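Argonaute protein (Marinitoga piezophila, PDB 5I4A) uses short 5'-hydroxyl guide RNAs to bind complementary target DNA or RNA and cleave it, and may take part in defence against mobile genetic elements. Local coordinates at residues E117-D122 and P150-L155; A129-K134 and F237-K242; Y144-L149 and N248-L253. All blocks are in the same frame, centred on the assembly; numbering follows the deposited sequence.

Contact 1: E117-D122 and P150-L155; sequences EVFSLD and PKFTFL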
loop_
_atom_site.group_PDB
_atom_site.type_symbol
_atom_site.label_atom_id
_atom_site.label_comp_id
_atom_site.label_asym_id
_atom_site.label_seq_id
_atom_site.Cartn_x
_atom_site.Cartn_y
_atom_site.Cartn_z
ATOM N N GLU A 117 -3.087 -20.924 -20.966
ATOM C CA GLU A 117 -2.527 -19.709 -21.555
ATOM C C GLU A 117 -1.154 -19.441 -20.939
ATOM O O GLU A 117 -0.932 -18.483 -20.199
ATOM C CB GLU A 117 -3.477 -18.535 -21.354
ATOM C CG GLU A 117 -4.866 -18.784 -21.904
ATOM C CD GLU A 117 -4.848 -19.096 -23.385
ATOM O OE1 GLU A 117 -4.265 -18.300 -24.151
ATOM O OE2 GLU A 117 -5.401 -20.145 -23.780
ATOM N N VAL A 118 -0.223 -20.335 -21.261
ATOM C CA VAL A 118 1.137 -20.294 -20.738
ATOM C C VAL A 118 2.107 -20.309 -21.911
ATOM O O VAL A 118 1.901 -21.036 -22.889
ATOM C CB VAL A 118 1.417 -21.482 -19.794
ATOM C CG1 VAL A 118 2.713 -21.270 -19.025
ATOM C CG2 VAL A 118 0.245 -21.710 -18.847
ATOM N N PHE A 119 3.166 -19.509 -21.815
ATOM C CA PHE A 119 4.240 -19.554 -22.796
ATOM C C PHE A 119 5.575 -19.355 -22.097
ATOM O O PHE A 119 5.692 -18.535 -21.182
ATOM C CB PHE A 119 4.049 -18.508 -23.911
ATOM C CG PHE A 119 3.977 -17.085 -23.422
ATOM C CD1 PHE A 119 5.129 -16.325 -23.279
ATOM C CD2 PHE A 119 2.755 -16.497 -23.141
ATOM C CE1 PHE A 119 5.064 -15.015 -22.844
ATOM C CE2 PHE A 119 2.684 -15.186 -22.707
ATOM C CZ PHE A 119 3.839 -14.445 -22.557
ATOM N N SER A 120 6.571 -20.128 -22.519
ATOM C CA SER A 120 7.918 -19.965 -21.998
ATOM C C SER A 120 8.525 -18.671 -22.525
ATOM O O SER A 120 8.304 -18.284 -23.676
ATOM C CB SER A 120 8.788 -21.158 -22.392
ATOM O OG SER A 120 10.092 -21.050 -21.846
ATOM N N LEU A 121 9.288 -17.997 -21.672
ATOM C CA LEU A 121 9.910 -16.739 -22.056
ATOM C C LEU A 121 11.037 -16.986 -23.050
ATOM O O LEU A 121 11.883 -17.861 -22.837
ATOM C CB LEU A 121 10.447 -16.016 -20.823
ATOM C CG LEU A 121 9.417 -15.363 -19.897
ATOM C CD1 LEU A 121 10.092 -14.790 -18.672
ATOM C CD2 LEU A 121 8.669 -14.276 -20.629
ATOM N N ASP A 122 11.042 -16.217 -24.142
ATOM C CA ASP A 122 12.163 -16.269 -25.075
ATOM C C ASP A 122 13.476 -15.971 -24.363
ATOM O O ASP A 122 14.507 -16.589 -24.654
ATOM C CB ASP A 122 11.945 -15.272 -26.215
ATOM C CG ASP A 122 10.607 -15.452 -26.907
ATOM O OD1 ASP A 122 10.203 -16.610 -27.150
ATOM O OD2 ASP A 122 9.959 -14.428 -27.211
ATOM N N PRO A 150 -6.874 -8.725 -15.696
ATOM C CA PRO A 150 -5.821 -9.530 -16.318
ATOM C C PRO A 150 -4.450 -9.094 -15.824
ATOM O O PRO A 150 -4.173 -7.902 -15.664
ATOM C CB PRO A 150 -6.002 -9.257 -17.815
ATOM C CG PRO A 150 -6.744 -7.964 -17.885
ATOM C CD PRO A 150 -7.639 -7.951 -16.686
ATOM N N LYS A 151 -3.598 -10.076 -15.561
ATOM C CA LYS A 151 -2.221 -9.826 -15.151
ATOM C C LYS A 151 -1.392 -11.044 -15.541
ATOM O O LYS A 151 -1.839 -11.897 -16.316
ATOM C CB LYS A 151 -2.133 -9.515 -13.652
ATOM C CG LYS A 151 -2.348 -10.717 -12.744
ATOM C CD LYS A 151 -1.825 -10.461 -11.338
ATOM C CE LYS A 151 -2.790 -9.618 -10.524
ATOM N NZ LYS A 151 -2.459 -9.671 -9.073
ATOM N N PHE A 152 -0.180 -11.134 -14.999
ATOM C CA PHE A 152 0.719 -12.222 -15.340
ATOM C C PHE A 152 1.426 -12.737 -14.097
ATOM O O PHE A 152 1.734 -11.980 -13.173
ATOM C CB PHE A 152 1.747 -11.792 -16.389
ATOM C CG PHE A 152 1.248 -11.909 -17.793
ATOM C CD1 PHE A 152 1.368 -13.102 -18.482
ATOM C CD2 PHE A 152 0.636 -10.836 -18.419
ATOM C CE1 PHE A 152 0.899 -13.223 -19.775
ATOM C CE2 PHE A 152 0.161 -10.952 -19.712
ATOM C CZ PHE A 152 0.296 -12.148 -20.391
ATOM N N THR A 153 1.670 -14.044 -14.092
ATOM C CA THR A 153 2.448 -14.712 -13.062
ATOM C C THR A 153 3.584 -15.456 -13.742
ATOM O O THR A 153 3.350 -16.232 -14.675
ATOM C CB THR A 153 1.592 -15.684 -12.248
ATOM O OG1 THR A 153 0.351 -15.058 -11.904
ATOM C CG2 THR A 153 2.313 -16.089 -10.973
ATOM N N PHE A 154 4.806 -15.209 -13.288
ATOM C CA PHE A 154 5.994 -15.827 -13.858
ATOM C C PHE A 154 6.500 -16.883 -12.888
ATOM O O PHE A 154 6.911 -16.560 -11.767
ATOM C CB PHE A 154 7.057 -14.771 -14.158
ATOM C CG PHE A 154 6.560 -13.666 -15.047
ATOM C CD1 PHE A 154 6.548 -13.822 -16.424
ATOM C CD2 PHE A 154 6.075 -12.487 -14.509
ATOM C CE1 PHE A 154 6.078 -12.814 -17.245
ATOM C CE2 PHE A 154 5.603 -11.478 -15.325
ATOM C CZ PHE A 154 5.603 -11.641 -16.694
ATOM N N LEU A 155 6.448 -18.142 -13.314
ATOM C CA LEU A 155 6.786 -19.276 -12.472
ATOM C C LEU A 155 7.819 -20.146 -13.170
ATOM O O LEU A 155 7.914 -20.160 -14.401
ATOM C CB LEU A 155 5.547 -20.122 -12.142
ATOM C CG LEU A 155 4.365 -19.436 -11.458
ATOM C CD1 LEU A 155 3.150 -20.348 -11.480
ATOM C CD2 LEU A 155 4.715 -19.049 -10.031
#
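Phe152 reaches Phe119 with one corner of its ring. Its CE1 lies 4.0 Å from Phe119 CE2. The two side chains cross at about a right angle, and the touch is apolar, ring carbon to ring carbon. CG of Phe119 lies between the backbone N and the carbonyl carbon (chi1 59°), which brings the end of the ring nearer to Phe152 than its base. Ile228 of helix 222-231 touches both rings, and Lys232 makes a cation-pi contact with Phe119. The two strands are not direct neighbours. In the antiparallel sheet to which linker L1 contributes, strand 127-140 runs between strands 111-120 and 143-156. It bonds to both through the backbone, Ala129 with Phe119 and His130 with Thr153. The aromatic side chains therefore meet over the face of the sheet, above the middle strand. Two residues on, Phe154 makes the second touch. Its CD1 is 4.3 Å from CD1 of Leu121, a looser apolar approach. Leu121 is buried, packed also on Phe221 and Ile228, while Phe154 leans on Phe211 of strand 207-211.

Contact 2: A129-K134 and F237-K242; sequences AHLTYK and FKKIPK. With nucleotides of chain B.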
loop_
_atom_site.group_PDB
_atom_site.type_symbol
_atom_site.label_atom_id
_atom_site.label_comp_id
_atom_site.label_asym_id
_atom_site.label_seq_id
_atom_site.Cartn_x
_atom_site.Cartn_y
_atom_site.Cartn_z
ATOM N N ALA A 129 5.449 -17.893 -18.333
ATOM C CA ALA A 129 4.589 -16.724 -18.168
ATOM C C ALA A 129 3.143 -17.205 -18.221
ATOM O O ALA A 129 2.621 -17.522 -19.293
ATOM C CB ALA A 129 4.875 -15.677 -19.239
ATOM N N HIS A 130 2.501 -17.263 -17.058
ATOM C CA HIS A 130 1.122 -17.719 -16.951
ATOM C C HIS A 130 0.180 -16.521 -16.980
ATOM O O HIS A 130 0.271 -15.634 -16.124
ATOM C CB HIS A 130 0.915 -18.512 -15.663
ATOM C CG HIS A 130 1.744 -19.755 -15.565
ATOM N ND1 HIS A 130 1.223 -21.015 -15.764
ATOM C CD2 HIS A 130 3.054 -19.933 -15.268
ATOM C CE1 HIS A 130 2.177 -21.915 -15.605
ATOM N NE2 HIS A 130 3.297 -21.285 -15.302
ATOM N N LEU A 131 -0.718 -16.495 -17.962
ATOM C CA LEU A 131 -1.799 -15.520 -17.944
ATOM C C LEU A 131 -2.617 -15.704 -16.674
ATOM O O LEU A 131 -3.017 -16.820 -16.335
ATOM C CB LEU A 131 -2.679 -15.678 -19.185
ATOM C CG LEU A 131 -3.991 -14.892 -19.276
ATOM C CD1 LEU A 131 -3.778 -13.403 -19.057
ATOM C CD2 LEU A 131 -4.652 -15.138 -20.624
ATOM N N THR A 132 -2.844 -14.610 -15.956
ATOM C CA THR A 132 -3.483 -14.656 -14.651
ATOM C C THR A 132 -4.632 -13.660 -14.608
ATOM O O THR A 132 -4.589 -12.608 -15.251
ATOM C CB THR A 132 -2.462 -14.359 -13.530
ATOM O OG1 THR A 132 -1.365 -15.276 -13.631
ATOM C CG2 THR A 132 -3.090 -14.497 -12.151
ATOM N N TYR A 133 -5.671 -14.014 -13.855
ATOM C CA TYR A 133 -6.813 -13.139 -13.623
ATOM C C TYR A 133 -7.064 -13.032 -12.128
ATOM O O TYR A 133 -7.225 -14.052 -11.447
ATOM C CB TYR A 133 -8.070 -13.660 -14.330
ATOM C CG TYR A 133 -8.059 -13.482 -15.832
ATOM C CD1 TYR A 133 -8.322 -12.245 -16.403
ATOM C CD2 TYR A 133 -7.805 -14.554 -16.679
ATOM C CE1 TYR A 133 -8.324 -12.073 -17.772
ATOM C CE2 TYR A 133 -7.804 -14.393 -18.053
ATOM C CZ TYR A 133 -8.065 -13.151 -18.593
ATOM O OH TYR A 133 -8.065 -12.987 -19.960
ATOM N N LYS A 134 -7.083 -11.804 -11.619
ATOM C CA LYS A 134 -7.450 -11.531 -10.238
ATOM C C LYS A 134 -8.897 -11.059 -10.197
ATOM O O LYS A 134 -9.285 -10.159 -10.952
ATOM C CB LYS A 134 -6.531 -10.481 -9.614
ATOM C CG LYS A 134 -6.988 -10.028 -8.241
ATOM C CD LYS A 134 -5.852 -9.426 -7.433
ATOM C CE LYS A 134 -6.362 -8.922 -6.091
ATOM N NZ LYS A 134 -5.258 -8.623 -5.143
ATOM N N PHE A 237 -7.606 -8.349 -21.226
ATOM C CA PHE A 237 -8.944 -7.775 -21.108
ATOM C C PHE A 237 -9.858 -8.296 -22.208
ATOM O O PHE A 237 -11.043 -8.561 -21.969
ATOM C CB PHE A 237 -8.881 -6.246 -21.159
ATOM C CG PHE A 237 -8.494 -5.595 -19.855
ATOM C CD1 PHE A 237 -9.386 -5.550 -18.794
ATOM C CD2 PHE A 237 -7.251 -4.999 -19.704
ATOM C CE1 PHE A 237 -9.038 -4.942 -17.600
ATOM C CE2 PHE A 237 -6.897 -4.390 -18.511
ATOM C CZ PHE A 237 -7.791 -4.363 -17.458
ATOM N N LYS A 238 -9.321 -8.458 -23.421
ATOM C CA LYS A 238 -10.113 -8.895 -24.563
ATOM C C LYS A 238 -10.299 -10.410 -24.612
ATOM O O LYS A 238 -11.261 -10.881 -25.226
ATOM C CB LYS A 238 -9.471 -8.396 -25.863
ATOM C CG LYS A 238 -10.248 -8.745 -27.124
ATOM C CD LYS A 238 -10.183 -7.642 -28.165
ATOM C CE LYS A 238 -11.056 -7.981 -29.364
ATOM N NZ LYS A 238 -11.994 -6.872 -29.695
ATOM N N LYS A 239 -9.417 -11.182 -23.979
ATOM C CA LYS A 239 -9.591 -12.629 -23.922
ATOM C C LYS A 239 -10.564 -13.072 -22.837
ATOM O O LYS A 239 -10.824 -14.272 -22.720
ATOM C CB LYS A 239 -8.241 -13.319 -23.704
ATOM C CG LYS A 239 -7.551 -13.770 -24.983
ATOM C CD LYS A 239 -6.127 -14.223 -24.703
ATOM C CE LYS A 239 -5.907 -15.667 -25.115
ATOM N NZ LYS A 239 -4.599 -16.176 -24.618
ATOM N N ILE A 240 -11.105 -12.136 -22.051
ATOM C CA ILE A 240 -11.978 -12.512 -20.935
ATOM C C ILE A 240 -13.177 -13.341 -21.378
ATOM O O ILE A 240 -13.429 -14.394 -20.766
ATOM C CB ILE A 240 -12.393 -11.256 -20.146
ATOM C CG1 ILE A 240 -11.190 -10.654 -19.422
ATOM C CG2 ILE A 240 -13.508 -11.585 -19.163
ATOM C CD1 ILE A 240 -11.527 -9.433 -18.594
ATOM N N PRO A 241 -13.960 -12.947 -22.396
ATOM C CA PRO A 241 -15.168 -13.730 -22.715
ATOM C C PRO A 241 -14.883 -15.178 -23.074
ATOM O O PRO A 241 -15.614 -16.073 -22.633
ATOM C CB PRO A 241 -15.778 -12.962 -23.895
ATOM C CG PRO A 241 -15.252 -11.579 -23.761
ATOM C CD PRO A 241 -13.859 -11.746 -23.248
ATOM N N LYS A 242 -13.838 -15.440 -23.858
ATOM C CA LYS A 242 -13.552 -16.812 -24.266
ATOM C C LYS A 242 -12.805 -17.579 -23.178
ATOM O O LYS A 242 -13.205 -18.688 -22.807
ATOM C CB LYS A 242 -12.753 -16.815 -25.569
ATOM C CG LYS A 242 -12.403 -18.203 -26.064
ATOM C CD LYS A 242 -11.935 -18.181 -27.508
ATOM C CE LYS A 242 -11.757 -19.594 -28.031
ATOM N NZ LYS A 242 -12.954 -20.430 -27.730
ATOM P P C B 9 -1.690 -9.594 -4.405
ATOM O OP1 C B 9 -2.657 -9.565 -5.530
ATOM O OP2 C B 9 -0.436 -8.805 -4.498
ATOM O "O5'" C B 9 -2.460 -9.161 -3.079
ATOM C "C5'" C B 9 -3.709 -9.748 -2.744
ATOM C "C4'" C B 9 -3.747 -10.216 -1.312
ATOM O "O4'" C B 9 -2.422 -10.645 -0.905
ATOM C "C3'" C B 9 -4.135 -9.171 -0.276
ATOM O "O3'" C B 9 -5.540 -9.003 -0.169
ATOM C "C2'" C B 9 -3.494 -9.711 0.995
ATOM O "O2'" C B 9 -4.278 -10.759 1.544
ATOM C "C1'" C B 9 -2.201 -10.315 0.449
#
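Tyr133 and Ile240 have CA atoms 9.0 Å apart where strand 127-140 passes helices 234-238 and 240-243, and no hydrogen bond crosses between the two segments. The gap is filled by side chains. The CB of Tyr133 points toward the helices. Its ring carbon CE1 comes within 3.6 Å of Ile240 CG1, the closest apolar touch here, with the two side chains set obliquely. The phenol end goes further. Tyr133 OH lies 3.8 Å from Lys239 CB and is hydrogen-bonded to the backbone O of Gly236, so the ring is held at its polar end and also packed against Ile240. With an alanine in place of Tyr133, Gly236 O would probably lose its hydroxyl partner, and Ile240 CG1 would lose its neighbouring ring carbon CE1. Lys239 bends at chi3 (121°), and its NZ comes 4.1 Å from Leu131 CD2. The charge of Lys239 is paired with Glu117, although that salt bridge is modelled too short for its geometry to be trusted. Lys134 leaves the strand on the opposite face. Its CG is anti to the backbone N (chi1 172°) and the rest of the chain is extended, which carries NZ to the guide RNA. There NZ donates a hydrogen bond of 2.8 Å to OP1 of C9 of chain B, and it also forms a salt bridge with another phosphate. One strand of linker L1 thus packs on linker L2 helices with one face and grips the guide backbone from the other, within the PAZ lobe of Argonaute.

Contact 3: Y144-L149 and N248-L253; sequences YYLSIL and NKITNL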
loop_
_atom_site.group_PDB
_atom_site.type_symbol
_atom_site.label_atom_id
_atom_site.label_comp_id
_atom_site.label_asym_id
_atom_site.label_seq_id
_atom_site.Cartn_x
_atom_site.Cartn_y
_atom_site.Cartn_z
ATOM N N TYR A 144 -24.452 -6.345 -7.446
ATOM C CA TYR A 144 -23.178 -7.020 -7.241
ATOM C C TYR A 144 -22.417 -7.113 -8.555
ATOM O O TYR A 144 -22.991 -7.467 -9.591
ATOM C CB TYR A 144 -23.387 -8.413 -6.650
ATOM C CG TYR A 144 -23.635 -8.388 -5.164
ATOM C CD1 TYR A 144 -22.577 -8.423 -4.266
ATOM C CD2 TYR A 144 -24.925 -8.316 -4.655
ATOM C CE1 TYR A 144 -22.793 -8.394 -2.903
ATOM C CE2 TYR A 144 -25.153 -8.287 -3.291
ATOM C CZ TYR A 144 -24.082 -8.327 -2.421
ATOM O OH TYR A 144 -24.298 -8.298 -1.063
ATOM N N TYR A 145 -21.127 -6.796 -8.505
ATOM C CA TYR A 145 -20.272 -6.796 -9.681
ATOM C C TYR A 145 -19.027 -7.627 -9.412
ATOM O O TYR A 145 -18.716 -7.992 -8.274
ATOM C CB TYR A 145 -19.882 -5.370 -10.091
ATOM C CG TYR A 145 -21.052 -4.529 -10.544
ATOM C CD1 TYR A 145 -21.826 -3.828 -9.628
ATOM C CD2 TYR A 145 -21.386 -4.438 -11.890
ATOM C CE1 TYR A 145 -22.899 -3.059 -10.040
ATOM C CE2 TYR A 145 -22.456 -3.670 -12.311
ATOM C CZ TYR A 145 -23.209 -2.984 -11.382
ATOM O OH TYR A 145 -24.275 -2.219 -11.796
ATOM N N LEU A 146 -18.305 -7.909 -10.491
ATOM C CA LEU A 146 -17.119 -8.755 -10.464
ATOM C C LEU A 146 -16.036 -8.068 -11.279
ATOM O O LEU A 146 -16.168 -7.946 -12.502
ATOM C CB LEU A 146 -17.434 -10.136 -11.035
ATOM C CG LEU A 146 -16.488 -11.266 -10.655
ATOM C CD1 LEU A 146 -16.682 -11.600 -9.189
ATOM C CD2 LEU A 146 -16.708 -12.490 -11.535
ATOM N N SER A 147 -14.974 -7.615 -10.618
ATOM C CA SER A 147 -13.842 -7.040 -11.326
ATOM C C SER A 147 -12.904 -8.161 -11.752
ATOM O O SER A 147 -12.605 -9.065 -10.964
ATOM C CB SER A 147 -13.102 -6.007 -10.472
ATOM O OG SER A 147 -12.731 -6.527 -9.207
ATOM N N ILE A 148 -12.470 -8.111 -13.007
ATOM C CA ILE A 148 -11.606 -9.125 -13.598
ATOM C C ILE A 148 -10.369 -8.396 -14.099
ATOM O O ILE A 148 -10.415 -7.719 -15.135
ATOM C CB ILE A 148 -12.295 -9.888 -14.733
ATOM C CG1 ILE A 148 -13.589 -10.543 -14.241
ATOM C CG2 ILE A 148 -11.364 -10.942 -15.304
ATOM C CD1 ILE A 148 -14.337 -11.304 -15.330
ATOM N N LEU A 149 -9.262 -8.523 -13.369
ATOM C CA LEU A 149 -8.037 -7.827 -13.722
ATOM C C LEU A 149 -7.073 -8.797 -14.383
ATOM O O LEU A 149 -6.494 -9.650 -13.690
ATOM C CB LEU A 149 -7.394 -7.209 -12.485
ATOM C CG LEU A 149 -6.094 -6.453 -12.767
ATOM C CD1 LEU A 149 -6.394 -5.151 -13.490
ATOM C CD2 LEU A 149 -5.317 -6.203 -11.486
ATOM N N ASN A 248 -19.839 -17.680 -17.494
ATOM C CA ASN A 248 -21.163 -17.361 -18.018
ATOM C C ASN A 248 -22.266 -17.785 -17.061
ATOM O O ASN A 248 -23.390 -17.280 -17.159
ATOM C CB ASN A 248 -21.377 -18.027 -19.383
ATOM C CG ASN A 248 -21.794 -19.489 -19.271
ATOM O OD1 ASN A 248 -21.351 -20.215 -18.379
ATOM N ND2 ASN A 248 -22.655 -19.926 -20.183
ATOM N N LYS A 249 -21.963 -18.700 -16.138
ATOM C CA LYS A 249 -22.945 -19.135 -15.154
ATOM C C LYS A 249 -23.480 -17.963 -14.338
ATOM O O LYS A 249 -24.674 -17.916 -14.020
ATOM C CB LYS A 249 -22.325 -20.193 -14.237
ATOM C CG LYS A 249 -22.166 -21.563 -14.890
ATOM C CD LYS A 249 -21.425 -22.550 -13.997
ATOM C CE LYS A 249 -21.676 -23.981 -14.456
ATOM N NZ LYS A 249 -20.676 -24.940 -13.912
ATOM N N ILE A 250 -22.622 -17.004 -13.997
ATOM C CA ILE A 250 -23.001 -15.927 -13.087
ATOM C C ILE A 250 -22.974 -14.546 -13.727
ATOM O O ILE A 250 -23.470 -13.592 -13.108
ATOM C CB ILE A 250 -22.133 -15.930 -11.809
ATOM C CG1 ILE A 250 -20.660 -15.702 -12.150
ATOM C CG2 ILE A 250 -22.317 -17.231 -11.039
ATOM C CD1 ILE A 250 -19.771 -15.565 -10.927
ATOM N N THR A 251 -22.428 -14.386 -14.931
ATOM C CA THR A 251 -22.361 -13.055 -15.522
ATOM C C THR A 251 -22.234 -13.167 -17.034
ATOM O O THR A 251 -21.847 -14.208 -17.570
ATOM C CB THR A 251 -21.191 -12.245 -14.943
ATOM O OG1 THR A 251 -21.318 -10.870 -15.331
ATOM C CG2 THR A 251 -19.861 -12.787 -15.444
ATOM N N ASN A 252 -22.570 -12.071 -17.717
ATOM C CA ASN A 252 -22.419 -11.960 -19.167
ATOM C C ASN A 252 -21.117 -11.213 -19.436
ATOM O O ASN A 252 -21.060 -9.984 -19.331
ATOM C CB ASN A 252 -23.613 -11.244 -19.795
ATOM C CG ASN A 252 -23.558 -11.228 -21.319
ATOM O OD1 ASN A 252 -22.532 -11.539 -21.924
ATOM N ND2 ASN A 252 -24.670 -10.857 -21.942
ATOM N N LEU A 253 -20.075 -11.961 -19.805
ATOM C CA LEU A 253 -18.766 -11.378 -20.067
ATOM C C LEU A 253 -18.744 -10.468 -21.288
ATOM O O LEU A 253 -17.720 -9.824 -21.537
ATOM C CB LEU A 253 -17.734 -12.490 -20.242
ATOM C CG LEU A 253 -17.549 -13.396 -19.028
ATOM C CD1 LEU A 253 -16.561 -14.498 -19.347
ATOM C CD2 LEU A 253 -17.083 -12.583 -17.831
#
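Ile148 and Leu253 use the same first torsion to meet. In Ile148, CG1 is anti to the carbonyl carbon and beside the backbone N (chi1 -57°), and CD1 continues outward in an extended chain (chi2 179°). In Leu253, CG takes the matching position (chi1 -61°), and the end of the side chain comes closer to the strand than its base. The two methyl groups meet at 3.9 Å, Ile148 CD1 to Leu253 CD2, with the side chains crossing at about a right angle. Leu146 makes the second touch, two residues back, on the same face of the strand. Its CD2 is 4.4 Å from Ile250 CD1, so this is a looser approach. The backbones stay well apart: the CA atoms of Leu146 and Thr251 are 8.5 Å from each other. No hydrogen bond joins the segments, and all four touching residues are buried. Thr251 OG1 is hydrogen-bonded to the backbone O of Lys10. Strand 8-10 pairs with strand 143-156 through Leu146 and Tyr9, and the pairing runs on to Ile148 and Asn7 just before it. Helix 84-101 adds Ile95 against Leu146 and Tyr94 against Ile250. These side chains form a shared apolar core, built from helix 84-101 and strand 8-10 of the N-terminal domain, strand 143-156 of linker L1 and the loop of linker L2 that follows helix 240-243. It joins three of the four parts of the Argonaute PAZ lobe.

Overall arrangement
The chain first builds the N-terminal domain, then enters linker L1. Contact 1 closes the shortest loop, 27 residues, and joins strand 111-120 to strand 143-156 over strand 127-140. Contact 2 starts on strand 127-140, and contact 3 on strand 143-156, just before the 150-155 part of contact 1. Both close only after the chain has passed through the PAZ domain and entered linker L2, with loops of about 100 residues. Every pair of contacts crosses along the chain; none nests. Contacts 2 and 3 share packing, with Ile148 against Tyr133 and Ile240. Together they bind linker L2 to strands 127-140 and 143-156.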